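Local structure of soluble lytic murein transglycosylase (Pseudomonas aeruginosa, 5OHU) at residues 497-502 and 518-523; 525-530 and 551-556; 563-568 and 582-587. The protein turns over peptidoglycan by exolytic and endolytic cleavage of its glycan strands, acting as a lytic transglycosylase. One frame throughout, in Å; residues are numbered along the deposited sequence. Where two conformers were deposited one is given.

Contact 1 (497-502 and 518-523); sequences FAITRQ and GLMQLM
With chi1 at -61°, Thr500 puts its methyl CG2 anti to the backbone N, where it meets Leu519, and sets its hydroxyl beside that N, facing Met520. The methyl lies 3.7 Å from the carbonyl O of Leu519 and also meets CB of the same residue. OG1 touches CG of Met520 at 3.5 Å, a van der Waals approach with the two side chains at about a right angle. The hydroxyl needs no partner across the contact, because it is hydrogen-bonded to the carbonyl of Ile496 in its own helix. A threonine therefore suits the site: its polar branch is satisfied locally and its methyl is left for packing.

Met520 runs out extended and then bends at its last torsion (chi3 95°), which takes CE to 3.8 Å from CG2 of Ile499. A flexible, unbranched chain can make such a hook. The type I turn from Gly518 to Gln521 is closed by the backbone bond from Gln521 N to Gly518 O; the side chain reinforces it, NE2 donating to the same oxygen (3.0 Å) in the carbonyl plane, on a lone pair. Gly518 has backbone angles that would press a CB against the preceding carbonyl.

The loop carries the Gly-Leu-Met-Gln motif of Slt-type transglycosylases. Ser504 joins it to helix 493-504 by bonding Leu519 O, while Asn550 holds Met520 N and Tyr576 holds Met520 O. The loop is thus tied between helices 493-504, 547-564 and 569-578, and helix 605-624 packs on Ile499.

Contact 2 (525-530 and 551-556); sequences GTAKET and IRLGAA
Thr530 and Leu553 point their CB atoms at each other's helix, and the rest of the contact is arranged round that pair. The threonine methyl CG2 does most of the touching: it stands 3.6 Å from the carbonyl O of Leu553 and equally 3.6 Å from CB of Ala556, entering beside the backbone between two residues one helical turn apart. The branched end of Leu553 makes the remaining contacts. Its CD1 reaches CB of Ala527 at 4.3 Å, and its CD2 comes near the Thr530 methyl and the carbonyl O of Ala527. Leucine is long enough to span the distance, whereas the two alanines, one on each helix, are small enough to let the neighbouring side chain sit close to the backbone.

The rotation of Thr530 (chi1 -58°) decides which branch faces the partner. CG2 lies opposite the backbone N, and OG1 folds back to donate to Thr526 O at 2.9 Å, one turn earlier. The hydroxyl sits 37° out of that carbonyl's plane, while Thr530 N reaches the same oxygen from the opposite face. One acceptor thus serves two donors of one residue. The polar end of a buried threonine is satisfied within its helix, and an apolar methyl is presented across the interface.

Tyr557 and Gln560 extend the wall beside Thr530; Leu522 and Ile536 pack on Leu553, and Phe534 on Ala556. The short helical segments approach to 9.6 Å between axes and cross at 82°. This nearly orthogonal pairing of helices 524-534 and 547-564, filled with small and aliphatic side chains, forms part of the interior of the largely helical, lysozyme-like transglycosylase domain.

Contact 3 (563-568 and 582-587); sequences SQFNGN and RVRQWL
A single aromatic side chain spans almost the whole gap in this contact: Phe565 reaches Val583 and Leu587 although the backbones stay well apart, the closest CA atoms, those of Phe565 and Arg584, being 9.2 Å from each other. The far end of the ring does the work. CE1 lies 3.6 Å from CG1 of Val583, and CZ rests at 3.8 Å from CB of the same valine. Ring and valine approach at a slant rather than as a stack. CG1 of Val583 is opposite its backbone N (chi1 176°), which sets this methyl against the ring. Leu587 CD1 adds an apolar touch to CE1 at 4.2 Å. In the conformer given, CG of Arg584 also borders CE1, a contact less certain because this side chain has two conformers.

Phenylalanine suits a place where a long, rigid, apolar group must bridge two separated backbones; a beta-branched valine gives it a compact surface on the helix. Leu571 and Ala575 of helix 569-578 also pack on the ring, and Trp598 lies against Val583 and Leu587.

Phe565 is the first residue to leave the helix that ends at Gln564. The chain then turns with positive phi at Asn566 (56°) and Gly567, residue types that tolerate this well. Next, Asn568 caps helix 569-578, its OD1 accepting from Leu571 N. The arrangement combines a Schellman motif, with Asn566 as its C-prime residue, a type I' turn from Phe565 to Asn568, and an N-cap: a tight link between two successive helices whose hydrophobic residue is buried against helix 580-586.

All three contacts lie in the Slt-type domain and bury mainly apolar groups, with no hydrogen bond between paired segments. Contacts 1 and 2 are wholly buried and touch each other: Met520 and Leu522 of the loop pack on Leu553, Gly554 and Ala555. Contact 3 lies nearer the surface, with an exposed arginine at its border, and its centre is about 20 Å from that of contact 1. Helix 547-564 is shared by contacts 2 and 3, its middle crossing another helix and its C-terminal end leading into a tight turn. Contact 1 sets a loop against a helix and contact 2 one helix across another, each using a threonine methyl; contact 3 depends on one aromatic ring.

Contact 1 (497-502 and 518-523)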
loop_
_atom_site.group_PDB
_atom_site.type_symbol
_atom_site.label_atom_id
_atom_site.label_comp_id
_atom_site.label_asym_id
_atom_site.label_seq_id
_atom_site.Cartn_x
_atom_site.Cartn_y
_atom_site.Cartn_z
ATOM N N PHE A 497 3.300 -12.611 19.628
ATOM C CA PHE A 497 3.731 -11.216 19.623
ATOM C C PHE A 497 4.008 -10.741 18.199
ATOM O O PHE A 497 3.595 -9.643 17.808
ATOM C CB PHE A 497 4.990 -11.039 20.470
ATOM C CG PHE A 497 4.745 -10.998 21.942
ATOM C CD1 PHE A 497 4.516 -12.164 22.650
ATOM C CD2 PHE A 497 4.787 -9.796 22.629
ATOM C CE1 PHE A 497 4.303 -12.134 24.009
ATOM C CE2 PHE A 497 4.584 -9.760 23.995
ATOM C CZ PHE A 497 4.341 -10.933 24.683
ATOM N N ALA A 498 4.718 -11.566 17.412
ATOM C CA ALA A 498 5.022 -11.222 16.026
ATOM C C ALA A 498 3.758 -11.032 15.195
ATOM O O ALA A 498 3.645 -10.064 14.438
ATOM C CB ALA A 498 5.904 -12.303 15.395
ATOM N N ILE A 499 2.806 -11.959 15.303
ATOM C CA ILE A 499 1.578 -11.839 14.529
ATOM C C ILE A 499 0.839 -10.576 14.941
ATOM O O ILE A 499 0.329 -9.825 14.100
ATOM C CB ILE A 499 0.717 -13.104 14.718
ATOM C CG1 ILE A 499 1.338 -14.298 13.984
ATOM C CG2 ILE A 499 -0.757 -12.851 14.332
ATOM C CD1 ILE A 499 0.997 -14.381 12.502
ATOM N N THR A 500 0.803 -10.304 16.244
ATOM C CA THR A 500 0.153 -9.095 16.727
ATOM C C THR A 500 0.867 -7.849 16.223
ATOM O O THR A 500 0.225 -6.895 15.773
ATOM C CB THR A 500 0.115 -9.122 18.249
ATOM O OG1 THR A 500 -0.643 -10.259 18.662
ATOM C CG2 THR A 500 -0.516 -7.865 18.797
ATOM N N ARG A 501 2.199 -7.849 16.277
ATOM C CA ARG A 501 2.952 -6.691 15.816
ATOM C C ARG A 501 2.666 -6.392 14.340
ATOM O O ARG A 501 2.501 -5.228 13.956
ATOM C CB ARG A 501 4.441 -6.928 16.076
ATOM C CG ARG A 501 5.393 -6.026 15.292
ATOM C CD ARG A 501 5.274 -4.562 15.675
ATOM N NE ARG A 501 6.332 -3.803 15.024
ATOM C CZ ARG A 501 6.229 -3.302 13.798
ATOM N NH1 ARG A 501 5.109 -3.478 13.102
ATOM N NH2 ARG A 501 7.242 -2.629 13.271
ATOM N N GLN A 502 2.559 -7.433 13.508
ATOM C CA GLN A 502 2.263 -7.258 12.088
ATOM C C GLN A 502 0.818 -6.836 11.853
ATOM O O GLN A 502 0.554 -5.957 11.031
ATOM C CB GLN A 502 2.556 -8.565 11.341
ATOM C CG GLN A 502 2.136 -8.645 9.887
ATOM C CD GLN A 502 2.770 -7.569 8.988
ATOM O OE1 GLN A 502 2.091 -6.987 8.132
ATOM N NE2 GLN A 502 4.035 -7.235 9.253
ATOM N N GLY A 518 -9.100 -5.477 16.105
ATOM C CA GLY A 518 -8.366 -5.689 17.338
ATOM C C GLY A 518 -6.902 -6.032 17.127
ATOM O O GLY A 518 -6.345 -5.911 16.030
ATOM N N LEU A 519 -6.274 -6.466 18.235
ATOM C CA LEU A 519 -4.835 -6.746 18.241
ATOM C C LEU A 519 -4.447 -7.746 17.163
ATOM O O LEU A 519 -3.387 -7.619 16.538
ATOM C CB LEU A 519 -4.407 -7.268 19.611
ATOM C CG LEU A 519 -4.395 -6.188 20.692
ATOM C CD1 LEU A 519 -4.221 -6.794 22.080
ATOM C CD2 LEU A 519 -3.304 -5.136 20.405
ATOM N N MET A 520 -5.293 -8.744 16.933
ATOM C CA MET A 520 -4.987 -9.833 16.026
ATOM C C MET A 520 -5.875 -9.820 14.783
ATOM O O MET A 520 -5.807 -10.758 13.978
ATOM C CB MET A 520 -5.080 -11.148 16.804
ATOM C CG MET A 520 -3.864 -11.334 17.703
ATOM S SD MET A 520 -3.841 -12.932 18.568
ATOM C CE MET A 520 -2.791 -13.836 17.384
ATOM N N GLN A 521 -6.655 -8.745 14.585
ATOM C CA GLN A 521 -7.346 -8.453 13.323
ATOM C C GLN A 521 -8.258 -9.613 12.920
ATOM O O GLN A 521 -8.158 -10.183 11.831
ATOM C CB GLN A 521 -6.339 -8.118 12.204
ATOM C CG GLN A 521 -5.687 -6.753 12.362
ATOM C CD GLN A 521 -6.698 -5.618 12.177
ATOM O OE1 GLN A 521 -6.890 -5.111 11.068
ATOM N NE2 GLN A 521 -7.360 -5.233 13.268
ATOM N N LEU A 522 -9.135 -9.973 13.839
ATOM C CA LEU A 522 -10.039 -11.086 13.623
ATOM C C LEU A 522 -11.271 -10.625 12.861
ATOM O O LEU A 522 -11.850 -9.575 13.163
ATOM C CB LEU A 522 -10.462 -11.705 14.955
ATOM C CG LEU A 522 -9.337 -12.252 15.833
ATOM C CD1 LEU A 522 -9.898 -12.761 17.173
ATOM C CD2 LEU A 522 -8.596 -13.350 15.076
ATOM N N MET A 523 -11.660 -11.413 11.874
ATOM C CA MET A 523 -12.962 -11.235 11.262
ATOM C C MET A 523 -14.044 -11.764 12.200
ATOM O O MET A 523 -13.836 -12.772 12.884
ATOM C CB MET A 523 -13.022 -11.950 9.917
ATOM C CG MET A 523 -12.035 -11.378 8.913
ATOM S SD MET A 523 -12.441 -9.645 8.557
ATOM C CE MET A 523 -14.147 -9.768 8.030
#

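Contact 2 (525-530 and 551-556)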
loop_
_atom_site.group_PDB
_atom_site.type_symbol
_atom_site.label_atom_id
_atom_site.label_comp_id
_atom_site.label_asym_id
_atom_site.label_seq_id
_atom_site.Cartn_x
_atom_site.Cartn_y
_atom_site.Cartn_z
ATOM N N GLY A 525 -16.961 -13.286 11.876
ATOM C CA GLY A 525 -17.391 -14.658 11.687
ATOM C C GLY A 525 -16.322 -15.652 12.094
ATOM O O GLY A 525 -16.622 -16.690 12.681
ATOM N N THR A 526 -15.060 -15.349 11.779
ATOM C CA THR A 526 -13.954 -16.165 12.263
ATOM C C THR A 526 -13.942 -16.225 13.787
ATOM O O THR A 526 -13.758 -17.299 14.377
ATOM C CB THR A 526 -12.625 -15.599 11.759
ATOM O OG1 THR A 526 -12.625 -15.560 10.327
ATOM C CG2 THR A 526 -11.447 -16.445 12.261
ATOM N N ALA A 527 -14.128 -15.076 14.442
ATOM C CA ALA A 527 -14.090 -15.055 15.898
ATOM C C ALA A 527 -15.229 -15.870 16.495
ATOM O O ALA A 527 -15.036 -16.566 17.497
ATOM C CB ALA A 527 -14.126 -13.611 16.414
ATOM N N LYS A 528 -16.427 -15.805 15.904
ATOM C CA LYS A 528 -17.538 -16.546 16.495
ATOM C C LYS A 528 -17.354 -18.052 16.330
ATOM O O LYS A 528 -17.684 -18.816 17.242
ATOM C CB LYS A 528 -18.870 -16.081 15.900
ATOM C CG LYS A 528 -19.302 -14.701 16.388
ATOM C CD LYS A 528 -20.721 -14.298 15.940
ATOM C CE LYS A 528 -20.709 -13.567 14.600
ATOM N NZ LYS A 528 -22.032 -12.947 14.289
ATOM N N GLU A 529 -16.807 -18.491 15.195
ATOM C CA GLU A 529 -16.554 -19.911 14.980
ATOM C C GLU A 529 -15.487 -20.431 15.937
ATOM O O GLU A 529 -15.646 -21.505 16.534
ATOM C CB GLU A 529 -16.139 -20.152 13.527
ATOM C CG GLU A 529 -17.312 -20.347 12.571
ATOM C CD GLU A 529 -16.958 -20.060 11.116
ATOM O OE1 GLU A 529 -17.890 -19.777 10.326
ATOM O OE2 GLU A 529 -15.756 -20.106 10.764
ATOM N N THR A 530 -14.386 -19.683 16.079
ATOM C CA THR A 530 -13.348 -20.030 17.044
ATOM C C THR A 530 -13.925 -20.122 18.447
ATOM O O THR A 530 -13.638 -21.070 19.194
ATOM C CB THR A 530 -12.231 -18.988 16.991
ATOM O OG1 THR A 530 -11.704 -18.933 15.662
ATOM C CG2 THR A 530 -11.108 -19.351 17.953
ATOM N N ILE A 551 -6.962 -11.524 22.191
ATOM C CA ILE A 551 -5.814 -12.420 22.276
ATOM C C ILE A 551 -6.262 -13.859 22.496
ATOM O O ILE A 551 -5.688 -14.795 21.929
ATOM C CB ILE A 551 -4.870 -11.947 23.390
ATOM C CG1 ILE A 551 -4.294 -10.583 23.020
ATOM C CG2 ILE A 551 -3.766 -12.992 23.636
ATOM C CD1 ILE A 551 -3.497 -9.940 24.163
ATOM N N ARG A 552 -7.294 -14.063 23.317
ATOM C CA ARG A 552 -7.746 -15.421 23.595
ATOM C C ARG A 552 -8.294 -16.084 22.339
ATOM O O ARG A 552 -7.959 -17.237 22.036
ATOM C CB ARG A 552 -8.800 -15.410 24.697
ATOM C CG ARG A 552 -8.228 -15.180 26.079
ATOM C CD ARG A 552 -9.324 -14.892 27.071
ATOM N NE ARG A 552 -10.088 -16.086 27.384
ATOM C CZ ARG A 552 -11.239 -16.075 28.046
ATOM N NH1 ARG A 552 -11.760 -14.920 28.449
ATOM N NH2 ARG A 552 -11.869 -17.218 28.297
ATOM N N LEU A 553 -9.153 -15.375 21.601
ATOM C CA LEU A 553 -9.662 -15.907 20.340
ATOM C C LEU A 553 -8.591 -15.930 19.265
ATOM O O LEU A 553 -8.532 -16.878 18.478
ATOM C CB LEU A 553 -10.870 -15.102 19.866
ATOM C CG LEU A 553 -12.005 -15.187 20.889
ATOM C CD1 LEU A 553 -13.164 -14.209 20.601
ATOM C CD2 LEU A 553 -12.514 -16.619 20.907
ATOM N N GLY A 554 -7.739 -14.908 19.211
ATOM C CA GLY A 554 -6.698 -14.901 18.194
ATOM C C GLY A 554 -5.681 -16.016 18.389
ATOM O O GLY A 554 -5.237 -16.639 17.420
ATOM N N ALA A 555 -5.288 -16.274 19.640
ATOM C CA ALA A 555 -4.354 -17.365 19.913
ATOM C C ALA A 555 -4.959 -18.704 19.538
ATOM O O ALA A 555 -4.274 -19.559 18.963
ATOM C CB ALA A 555 -3.951 -17.373 21.392
ATOM N N ALA A 556 -6.234 -18.909 19.875
ATOM C CA ALA A 556 -6.903 -20.155 19.524
ATOM C C ALA A 556 -6.956 -20.343 18.011
ATOM O O ALA A 556 -6.555 -21.388 17.491
ATOM C CB ALA A 556 -8.309 -20.179 20.130
#

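Contact 3 (563-568 and 582-587)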
loop_
_atom_site.group_PDB
_atom_site.type_symbol
_atom_site.label_atom_id
_atom_site.label_comp_id
_atom_site.label_asym_id
_atom_site.label_seq_id
_atom_site.Cartn_x
_atom_site.Cartn_y
_atom_site.Cartn_z
ATOM N N SER A 563 -1.794 -26.058 13.563
ATOM C CA SER A 563 -1.829 -27.514 13.415
ATOM C C SER A 563 -2.320 -27.943 12.042
ATOM O O SER A 563 -1.923 -29.005 11.566
ATOM C CB SER A 563 -2.667 -28.188 14.514
ATOM O OG SER A 563 -3.840 -27.472 14.780
ATOM N N GLN A 564 -3.117 -27.125 11.370
ATOM C CA GLN A 564 -3.540 -27.469 10.021
ATOM C C GLN A 564 -2.354 -27.575 9.060
ATOM O O GLN A 564 -2.426 -28.337 8.093
ATOM C CB GLN A 564 -4.564 -26.440 9.545
ATOM C CG GLN A 564 -4.871 -26.473 8.082
ATOM C CD GLN A 564 -6.037 -25.580 7.714
ATOM O OE1 GLN A 564 -6.418 -24.685 8.474
ATOM N NE2 GLN A 564 -6.608 -25.815 6.540
ATOM N N PHE A 565 -1.251 -26.870 9.330
ATOM C CA PHE A 565 -0.035 -26.955 8.528
ATOM C C PHE A 565 1.102 -27.582 9.320
ATOM O O PHE A 565 2.259 -27.145 9.247
ATOM C CB PHE A 565 0.351 -25.577 7.986
ATOM C CG PHE A 565 -0.569 -25.108 6.902
ATOM C CD1 PHE A 565 -0.420 -25.581 5.597
ATOM C CD2 PHE A 565 -1.624 -24.262 7.192
ATOM C CE1 PHE A 565 -1.270 -25.187 4.591
ATOM C CE2 PHE A 565 -2.493 -23.868 6.187
ATOM C CZ PHE A 565 -2.310 -24.333 4.868
ATOM N N ASN A 566 0.756 -28.593 10.114
ATOM C CA ASN A 566 1.715 -29.455 10.809
ATOM C C ASN A 566 2.673 -28.661 11.693
ATOM O O ASN A 566 3.837 -29.018 11.843
ATOM C CB ASN A 566 2.472 -30.329 9.811
ATOM C CG ASN A 566 1.526 -31.185 8.983
ATOM O OD1 ASN A 566 0.661 -31.867 9.529
ATOM N ND2 ASN A 566 1.655 -31.113 7.662
ATOM N N GLY A 567 2.169 -27.595 12.313
ATOM C CA GLY A 567 2.973 -26.819 13.233
ATOM C C GLY A 567 4.074 -26.022 12.582
ATOM O O GLY A 567 5.039 -25.649 13.254
ATOM N N ASN A 568 3.963 -25.764 11.278
ATOM C CA ASN A 568 4.981 -25.031 10.534
ATOM C C ASN A 568 4.568 -23.558 10.501
ATOM O O ASN A 568 3.546 -23.215 9.904
ATOM C CB ASN A 568 5.122 -25.615 9.125
ATOM C CG ASN A 568 6.163 -24.884 8.274
ATOM O OD1 ASN A 568 6.239 -23.655 8.270
ATOM N ND2 ASN A 568 6.925 -25.646 7.493
ATOM N N ARG A 582 -5.316 -20.830 -0.466
ATOM C CA ARG A 582 -4.226 -20.282 -1.259
ATOM C C ARG A 582 -2.897 -20.948 -0.917
ATOM O O ARG A 582 -2.080 -21.203 -1.808
ATOM C CB ARG A 582 -4.129 -18.778 -1.051
ATOM C CG ARG A 582 -5.105 -17.996 -1.871
ATOM C CD ARG A 582 -4.643 -17.906 -3.296
ATOM N NE ARG A 582 -5.386 -16.872 -4.003
ATOM C CZ ARG A 582 -6.214 -17.103 -5.013
ATOM N NH1 ARG A 582 -6.395 -18.342 -5.447
ATOM N NH2 ARG A 582 -6.849 -16.094 -5.598
ATOM N N VAL A 583 -2.657 -21.227 0.368
ATOM C CA VAL A 583 -1.376 -21.814 0.750
ATOM C C VAL A 583 -1.256 -23.234 0.213
ATOM O O VAL A 583 -0.219 -23.607 -0.342
ATOM C CB VAL A 583 -1.177 -21.753 2.272
ATOM C CG1 VAL A 583 0.118 -22.466 2.668
ATOM C CG2 VAL A 583 -1.148 -20.293 2.723
ATOM N N ARG A 584 -2.317 -24.039 0.332
ATOM C CA ARG A 584 -2.281 -25.377 -0.252
ATOM C C ARG A 584 -2.027 -25.312 -1.757
ATOM O O ARG A 584 -1.299 -26.145 -2.308
ATOM C CB ARG A 584 -3.577 -26.126 0.066
ATOM C CG ARG A 584 -3.704 -26.492 1.542
ATOM C CD ARG A 584 -4.937 -27.343 1.858
ATOM N NE ARG A 584 -6.142 -26.543 2.083
ATOM C CZ ARG A 584 -7.168 -26.491 1.241
ATOM N NH1 ARG A 584 -7.136 -27.200 0.117
ATOM N NH2 ARG A 584 -8.223 -25.736 1.520
ATOM N N GLN A 585 -2.597 -24.313 -2.438
ATOM C CA GLN A 585 -2.295 -24.141 -3.857
ATOM C C GLN A 585 -0.816 -23.858 -4.079
ATOM O O GLN A 585 -0.223 -24.355 -5.042
ATOM C CB GLN A 585 -3.129 -23.009 -4.455
ATOM C CG GLN A 585 -4.619 -23.273 -4.492
ATOM C CD GLN A 585 -5.351 -22.300 -5.395
ATOM O OE1 GLN A 585 -5.336 -21.089 -5.167
ATOM N NE2 GLN A 585 -5.995 -22.828 -6.431
ATOM N N TRP A 586 -0.205 -23.050 -3.207
ATOM C CA TRP A 586 1.212 -22.743 -3.348
ATOM C C TRP A 586 2.114 -23.909 -2.957
ATOM O O TRP A 586 3.333 -23.815 -3.120
ATOM C CB TRP A 586 1.555 -21.515 -2.519
ATOM C CG TRP A 586 0.766 -20.304 -2.904
ATOM C CD1 TRP A 586 0.144 -20.076 -4.094
ATOM C CD2 TRP A 586 0.512 -19.152 -2.092
ATOM N NE1 TRP A 586 -0.470 -18.847 -4.080
ATOM C CE2 TRP A 586 -0.266 -18.260 -2.862
ATOM C CE3 TRP A 586 0.868 -18.784 -0.793
ATOM C CZ2 TRP A 586 -0.710 -17.031 -2.368
ATOM C CZ3 TRP A 586 0.434 -17.557 -0.306
ATOM C CH2 TRP A 586 -0.342 -16.697 -1.091
ATOM N N LEU A 587 1.549 -25.002 -2.468
ATOM C CA LEU A 587 2.311 -26.190 -2.132
ATOM C C LEU A 587 2.161 -27.319 -3.149
ATOM O O LEU A 587 2.826 -28.351 -2.996
ATOM C CB LEU A 587 1.884 -26.691 -0.751
ATOM C CG LEU A 587 2.296 -25.795 0.415
ATOM C CD1 LEU A 587 1.636 -26.257 1.696
ATOM C CD2 LEU A 587 3.807 -25.831 0.549
#